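Local coordinates for protein Lv-ranaspumin (Lv-RSN-1) (Leptodactylus vastus, PDB 4K82) that probably acts as a surfactant of the frog's foam nest, lowering surface tension at the air-water boundary so that foam can form, at residues Gly13-Asp25 with Leu62-Asp75. Residues are numbered along the deposited sequence; the frame is centred on the assembly and turned at random. Where two conformers were deposited one is given.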
ATOM      1  N   GLY A  13     -25.273   0.661 -10.141  1.00 50.16           N
ATOM      2  CA  GLY A  13     -26.002   1.138  -8.981  1.00 41.94           C
ATOM      3  C   GLY A  13     -25.334   2.310  -8.289  1.00 38.88           C
ATOM      4  O   GLY A  13     -24.252   2.742  -8.699  1.00 41.42           O
ATOM      5  N   PRO A  14     -25.967   2.834  -7.228  1.00 39.66           N
ATOM      6  CA  PRO A  14     -25.448   3.969  -6.456  1.00 37.68           C
ATOM      7  C   PRO A  14     -24.037   3.753  -5.888  1.00 38.63           C
ATOM      8  O   PRO A  14     -23.243   4.691  -5.864  1.00 34.17           O
ATOM      9  CB  PRO A  14     -26.470   4.127  -5.318  1.00 39.38           C
ATOM     10  CG  PRO A  14     -27.262   2.865  -5.307  1.00 43.10           C
ATOM     11  CD  PRO A  14     -27.269   2.371  -6.716  1.00 42.77           C
ATOM     12  N   GLY A  15     -23.735   2.541  -5.435  1.00 35.22           N
ATOM     13  CA  GLY A  15     -22.407   2.238  -4.921  1.00 31.63           C
ATOM     14  C   GLY A  15     -21.324   2.270  -5.983  1.00 31.60           C
ATOM     15  O   GLY A  15     -20.255   2.850  -5.778  1.00 29.96           O
ATOM     16  N   THR A  16     -21.592   1.630  -7.116  1.00 33.47           N
ATOM     17  CA  THR A  16     -20.661   1.629  -8.236  1.00 29.19           C
ATOM     18  C   THR A  16     -20.510   3.017  -8.840  1.00 30.27           C
ATOM     19  O   THR A  16     -19.423   3.412  -9.263  1.00 28.51           O
ATOM     20  CB  THR A  16     -21.124   0.647  -9.335  1.00 41.50           C
ATOM     21  OG1 THR A  16     -21.290  -0.661  -8.770  1.00 42.28           O
ATOM     22  CG2 THR A  16     -20.105   0.581 -10.463  1.00 39.47           C
ATOM     23  N   ALA A  17     -21.615   3.756  -8.875  1.00 28.83           N
ATOM     24  CA  ALA A  17     -21.598   5.119  -9.374  1.00 33.39           C
ATOM     25  C   ALA A  17     -20.669   5.979  -8.528  1.00 33.64           C
ATOM     26  O   ALA A  17     -19.848   6.733  -9.053  1.00 30.85           O
ATOM     27  CB  ALA A  17     -23.002   5.701  -9.362  1.00 38.47           C
ATOM     28  N   CYS A  18     -20.814   5.860  -7.212  1.00 31.27           N
ATOM     29  CA  CYS A  18     -20.039   6.662  -6.278  1.00 27.03           C
ATOM     30  C   CYS A  18     -18.554   6.324  -6.407  1.00 28.13           C
ATOM     31  O   CYS A  18     -17.699   7.213  -6.406  1.00 30.93           O
ATOM     32  CB  CYS A  18     -20.526   6.415  -4.849  1.00 33.64           C
ATOM     33  SG  CYS A  18     -19.593   7.279  -3.558  1.00 37.42           S
ATOM     34  N   LEU A  19     -18.267   5.031  -6.514  1.00 28.09           N
ATOM     35  CA  LEU A  19     -16.899   4.555  -6.656  1.00 26.78           C
ATOM     36  C   LEU A  19     -16.278   5.088  -7.941  1.00 27.21           C
ATOM     37  O   LEU A  19     -15.143   5.565  -7.944  1.00 26.92           O
ATOM     38  CB  LEU A  19     -16.867   3.024  -6.662  1.00 22.55           C
ATOM     39  CG  LEU A  19     -15.489   2.411  -6.868  1.00 27.57           C
ATOM     40  CD1 LEU A  19     -14.552   2.852  -5.740  1.00 27.32           C
ATOM     41  CD2 LEU A  19     -15.607   0.898  -6.930  1.00 25.27           C
ATOM     42  N   THR A  20     -17.036   4.999  -9.032  1.00 29.30           N
ATOM     43  CA  THR A  20     -16.603   5.486 -10.342  1.00 28.41           C
ATOM     44  C   THR A  20     -16.143   6.946 -10.294  1.00 29.13           C
ATOM     45  O   THR A  20     -15.064   7.293 -10.783  1.00 30.49           O
ATOM     46  CB  THR A  20     -17.744   5.351 -11.378  1.00 31.71           C
ATOM     47  OG1 THR A  20     -18.104   3.972 -11.518  1.00 33.93           O
ATOM     48  CG2 THR A  20     -17.319   5.896 -12.722  1.00 31.82           C
ATOM     49  N   LYS A  21     -16.964   7.799  -9.695  1.00 30.00           N
ATOM     50  CA  LYS A  21     -16.622   9.209  -9.597  1.00 36.17           C
ATOM     51  C   LYS A  21     -15.438   9.409  -8.654  1.00 36.51           C
ATOM     52  O   LYS A  21     -14.532  10.205  -8.930  1.00 35.39           O
ATOM     53  CB  LYS A  21     -17.828  10.021  -9.118  1.00 33.63           C
ATOM     54  CG  LYS A  21     -17.660  11.523  -9.316  1.00 47.16           C
ATOM     55  CD  LYS A  21     -18.720  12.318  -8.571  1.00 57.85           C
ATOM     56  CE  LYS A  21     -18.629  12.088  -7.068  1.00 60.35           C
ATOM     57  NZ  LYS A  21     -17.221  12.103  -6.551  1.00 47.01           N
ATOM     58  N   ALA A  22     -15.448   8.672  -7.546  1.00 32.70           N
ATOM     59  CA  ALA A  22     -14.411   8.799  -6.531  1.00 31.66           C
ATOM     60  C   ALA A  22     -13.015   8.508  -7.093  1.00 31.54           C
ATOM     61  O   ALA A  22     -12.034   9.129  -6.684  1.00 34.15           O
ATOM     62  CB  ALA A  22     -14.713   7.887  -5.354  1.00 31.67           C
ATOM     63  N   LEU A  23     -12.931   7.575  -8.036  1.00 32.02           N
ATOM     64  CA  LEU A  23     -11.649   7.231  -8.656  1.00 30.84           C
ATOM     65  C   LEU A  23     -11.129   8.339  -9.578  1.00 40.95           C
ATOM     66  O   LEU A  23      -9.930   8.415  -9.857  1.00 40.22           O
ATOM     67  CB  LEU A  23     -11.767   5.916  -9.426  1.00 28.92           C
ATOM     68  CG  LEU A  23     -11.933   4.670  -8.554  1.00 25.35           C
ATOM     69  CD1 LEU A  23     -12.396   3.490  -9.394  1.00 30.88           C
ATOM     70  CD2 LEU A  23     -10.617   4.344  -7.853  1.00 29.87           C
ATOM     71  N   LYS A  24     -12.032   9.199 -10.046  1.00 40.14           N
ATOM     72  CA  LYS A  24     -11.645  10.308 -10.913  1.00 41.36           C
ATOM     73  C   LYS A  24     -11.271  11.550 -10.108  1.00 43.59           C
ATOM     74  O   LYS A  24     -10.685  12.488 -10.647  1.00 50.77           O
ATOM     75  CB  LYS A  24     -12.758  10.628 -11.916  1.00 43.09           C
ATOM     76  CG  LYS A  24     -13.041   9.498 -12.899  1.00 47.45           C
ATOM     77  CD  LYS A  24     -14.260   9.778 -13.771  1.00 56.38           C
ATOM     78  CE  LYS A  24     -14.551   8.600 -14.697  1.00 52.88           C
ATOM     79  NZ  LYS A  24     -15.875   8.707 -15.375  1.00 52.69           N
ATOM     80  N   ASP A  25     -11.608  11.555  -8.820  1.00 41.82           N
ATOM     81  CA  ASP A  25     -11.271  12.678  -7.943  1.00 36.14           C
ATOM     82  C   ASP A  25      -9.793  12.657  -7.558  1.00 47.31           C
ATOM     83  O   ASP A  25      -9.138  11.614  -7.628  1.00 40.19           O
ATOM     84  CB  ASP A  25     -12.126  12.660  -6.674  1.00 47.54           C
ATOM     85  CG  ASP A  25     -13.601  12.854  -6.957  1.00 51.90           C
ATOM     86  OD1 ASP A  25     -13.934  13.520  -7.962  1.00 56.09           O
ATOM     87  OD2 ASP A  25     -14.429  12.346  -6.167  1.00 53.51           O
ATOM     88  N   LEU A  62     -13.322   3.613   1.863  1.00 20.53           N
ATOM     89  CA  LEU A  62     -14.434   4.030   1.002  1.00 14.48           C
ATOM     90  C   LEU A  62     -15.197   5.216   1.590  1.00 18.02           C
ATOM     91  O   LEU A  62     -15.587   6.128   0.861  1.00 20.38           O
ATOM     92  CB  LEU A  62     -15.364   2.859   0.716  1.00 18.37           C
ATOM     93  CG  LEU A  62     -14.674   1.864  -0.212  1.00 20.82           C
ATOM     94  CD1 LEU A  62     -15.423   0.562  -0.163  1.00 20.69           C
ATOM     95  CD2 LEU A  62     -14.610   2.420  -1.628  1.00 21.26           C
ATOM     96  N   GLU A  63     -15.389   5.204   2.901  1.00 21.92           N
ATOM     97  CA  GLU A  63     -16.076   6.318   3.559  1.00 20.11           C
ATOM     98  C   GLU A  63     -15.336   7.634   3.350  1.00 23.44           C
ATOM     99  O   GLU A  63     -15.955   8.671   3.075  1.00 23.90           O
ATOM    100  CB  GLU A  63     -16.253   6.039   5.044  1.00 23.40           C
ATOM    101  CG  GLU A  63     -17.244   4.927   5.333  1.00 36.71           C
ATOM    102  CD  GLU A  63     -17.834   5.015   6.727  1.00 50.08           C
ATOM    103  OE1 GLU A  63     -17.769   6.109   7.329  1.00 54.49           O
ATOM    104  OE2 GLU A  63     -18.367   3.994   7.215  1.00 54.06           O
ATOM    105  N   ARG A  64     -14.013   7.589   3.466  0.55 20.40           N
ATOM    106  CA  ARG A  64     -13.187   8.781   3.292  0.55 20.64           C
ATOM    107  C   ARG A  64     -13.317   9.351   1.882  0.55 26.91           C
ATOM    108  O   ARG A  64     -13.062  10.537   1.652  0.55 28.53           O
ATOM    109  CB  ARG A  64     -11.720   8.460   3.602  0.55 24.77           C
ATOM    110  CG  ARG A  64     -11.453   8.183   5.072  0.55 25.28           C
ATOM    111  CD  ARG A  64     -10.057   7.617   5.290  0.55 29.26           C
ATOM    112  NE  ARG A  64      -9.036   8.446   4.654  0.55 32.29           N
ATOM    113  CZ  ARG A  64      -8.166   7.997   3.757  0.55 37.06           C
ATOM    114  NH1 ARG A  64      -7.273   8.821   3.227  0.55 35.59           N
ATOM    115  NH2 ARG A  64      -8.181   6.720   3.398  0.55 34.28           N
ATOM    116  N   ALA A  65     -13.711   8.502   0.939  1.00 21.09           N
ATOM    117  CA  ALA A  65     -13.897   8.923  -0.440  1.00 25.88           C
ATOM    118  C   ALA A  65     -15.340   9.321  -0.721  1.00 26.34           C
ATOM    119  O   ALA A  65     -15.673   9.741  -1.831  1.00 28.10           O
ATOM    120  CB  ALA A  65     -13.450   7.823  -1.399  1.00 27.28           C
ATOM    121  N   GLY A  66     -16.193   9.177   0.289  1.00 28.05           N
ATOM    122  CA  GLY A  66     -17.590   9.552   0.187  1.00 28.09           C
ATOM    123  C   GLY A  66     -18.497   8.418  -0.250  1.00 32.54           C
ATOM    124  O   GLY A  66     -19.660   8.643  -0.592  1.00 33.08           O
ATOM    125  N   CYS A  67     -17.977   7.193  -0.242  1.00 27.04           N
ATOM    126  CA  CYS A  67     -18.768   6.042  -0.660  1.00 27.06           C
ATOM    127  C   CYS A  67     -19.046   5.100   0.506  1.00 26.52           C
ATOM    128  O   CYS A  67     -18.440   5.213   1.568  1.00 30.78           O
ATOM    129  CB  CYS A  67     -18.065   5.313  -1.801  1.00 28.70           C
ATOM    130  SG  CYS A  67     -17.761   6.395  -3.225  1.00 35.39           S
ATOM    131  N   ALA A  68     -19.983   4.177   0.313  1.00 28.42           N
ATOM    132  CA  ALA A  68     -20.343   3.231   1.363  1.00 23.63           C
ATOM    133  C   ALA A  68     -20.136   1.821   0.841  1.00 23.51           C
ATOM    134  O   ALA A  68     -20.659   1.478  -0.220  1.00 23.70           O
ATOM    135  CB  ALA A  68     -21.788   3.424   1.778  1.00 29.89           C
ATOM    136  N   LEU A  69     -19.379   1.013   1.580  1.00 23.23           N
ATOM    137  CA  LEU A  69     -19.120  -0.356   1.155  1.00 22.34           C
ATOM    138  C   LEU A  69     -20.430  -1.129   0.989  1.00 21.58           C
ATOM    139  O   LEU A  69     -20.568  -1.945   0.079  1.00 23.32           O
ATOM    140  CB  LEU A  69     -18.193  -1.084   2.132  1.00 21.43           C
ATOM    141  CG  LEU A  69     -17.860  -2.527   1.710  1.00 22.65           C
ATOM    142  CD1 LEU A  69     -17.227  -2.614   0.317  1.00 25.46           C
ATOM    143  CD2 LEU A  69     -16.967  -3.205   2.733  1.00 27.07           C
ATOM    144  N   ASP A  70     -21.398  -0.854   1.860  1.00 22.37           N
ATOM    145  CA  ASP A  70     -22.688  -1.546   1.794  1.00 28.06           C
ATOM    146  C   ASP A  70     -23.353  -1.353   0.438  1.00 27.21           C
ATOM    147  O   ASP A  70     -23.931  -2.297  -0.118  1.00 26.34           O
ATOM    148  CB  ASP A  70     -23.637  -1.041   2.883  1.00 30.22           C
ATOM    149  CG  ASP A  70     -23.291  -1.573   4.257  1.00 44.37           C
ATOM    150  OD1 ASP A  70     -22.619  -2.619   4.346  1.00 46.81           O
ATOM    151  OD2 ASP A  70     -23.708  -0.943   5.250  1.00 53.60           O
ATOM    152  N   ASP A  71     -23.276  -0.132  -0.086  1.00 28.12           N
ATOM    153  CA  ASP A  71     -23.825   0.166  -1.406  1.00 28.74           C
ATOM    154  C   ASP A  71     -23.105  -0.633  -2.480  1.00 27.52           C
ATOM    155  O   ASP A  71     -23.737  -1.163  -3.390  1.00 25.55           O
ATOM    156  CB  ASP A  71     -23.705   1.654  -1.738  1.00 27.91           C
ATOM    157  CG  ASP A  71     -24.648   2.512  -0.935  1.00 33.79           C
ATOM    158  OD1 ASP A  71     -25.588   1.954  -0.338  1.00 37.81           O
ATOM    159  OD2 ASP A  71     -24.442   3.744  -0.913  1.00 35.43           O
ATOM    160  N   ILE A  72     -21.775  -0.694  -2.385  1.00 22.43           N
ATOM    161  CA  ILE A  72     -20.987  -1.444  -3.358  1.00 24.75           C
ATOM    162  C   ILE A  72     -21.324  -2.933  -3.303  1.00 23.06           C
ATOM    163  O   ILE A  72     -21.478  -3.584  -4.340  1.00 25.31           O
ATOM    164  CB  ILE A  72     -19.469  -1.202  -3.178  1.00 20.74           C
ATOM    165  CG1 ILE A  72     -19.151   0.261  -3.497  1.00 23.17           C
ATOM    166  CG2 ILE A  72     -18.669  -2.142  -4.078  1.00 25.94           C
ATOM    167  CD1 ILE A  72     -17.783   0.724  -3.034  1.00 25.58           C
ATOM    168  N   VAL A  73     -21.475  -3.469  -2.097  1.00 20.34           N
ATOM    169  CA  VAL A  73     -21.826  -4.877  -1.952  1.00 19.61           C
ATOM    170  C   VAL A  73     -23.198  -5.184  -2.570  1.00 24.85           C
ATOM    171  O   VAL A  73     -23.382  -6.225  -3.199  1.00 27.07           O
ATOM    172  CB  VAL A  73     -21.787  -5.333  -0.467  1.00 24.34           C
ATOM    173  CG1 VAL A  73     -22.375  -6.720  -0.320  1.00 28.03           C
ATOM    174  CG2 VAL A  73     -20.350  -5.329   0.054  1.00 24.09           C
ATOM    175  N   ALA A  74     -24.143  -4.266  -2.387  1.00 25.04           N
ATOM    176  CA  ALA A  74     -25.475  -4.393  -2.984  1.00 30.34           C
ATOM    177  C   ALA A  74     -25.386  -4.496  -4.502  1.00 33.43           C
ATOM    178  O   ALA A  74     -25.998  -5.374  -5.119  1.00 34.56           O
ATOM    179  CB  ALA A  74     -26.353  -3.216  -2.583  1.00 31.95           C
ATOM    180  N   ASP A  75     -24.607  -3.603  -5.105  1.00 30.95           N
ATOM    181  CA  ASP A  75     -24.425  -3.605  -6.555  1.00 37.80           C
ATOM    182  C   ASP A  75     -23.650  -4.811  -7.101  1.00 41.48           C
ATOM    183  O   ASP A  75     -23.835  -5.192  -8.258  1.00 50.63           O
ATOM    184  CB  ASP A  75     -23.751  -2.306  -7.007  1.00 37.40           C
ATOM    185  CG  ASP A  75     -24.550  -1.077  -6.630  1.00 43.80           C
ATOM    186  OD1 ASP A  75     -25.764  -1.212  -6.368  1.00 43.76           O
ATOM    187  OD2 ASP A  75     -23.965   0.024  -6.591  1.00 44.01           O
TER
HETATM  188  O   HOH W   1     -13.460  11.105  -3.198  1.00 44.72           O
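Leu62 meets helix 14-24 through its CD2, which lies 4.1 Å from CD1 of Leu19. Next, the methyl of Ala65 packs against that of Ala22 (CB to CB 4.2 Å), and a water donates to Ala65 O and, in a weak bond, to Asp25 OD2. Gly66, at positive phi, closes helix 48-64 in a Schellman motif and turns the chain toward Cys67. The disulfide from Cys67 SG to Cys18 SG (2.1 Å, chi3 -97°) joins this turn covalently to the middle of helix 14-24; Cys18 reaches it with SG anti to the backbone N. On helix 69-75, Asp71 CB comes within 3.5 Å of Gly15 CA, and Ile72 CG1 lies 3.6 Å from Gly15 O. The CA atoms of Gly15 and Ile72 are 4.2 Å apart, and a CB on Gly15 would clash with Asp71 C and Ile72 N. Asp75 OD2 receives Thr16 N at 2.9 Å (156°) through its anti lone pair, and a weak, bent bond from Gly15 N converges on it. With an alanine here, both N-H groups would probably lose this shared acceptor, and the helix start a nearby negative charge. The axes of helix 14-24 and helix 69-75 approach to 7.4 Å and cross at -118°, while Leu29 of helix 29-42 and Leu99 of helix 89-102 both pack against Leu19.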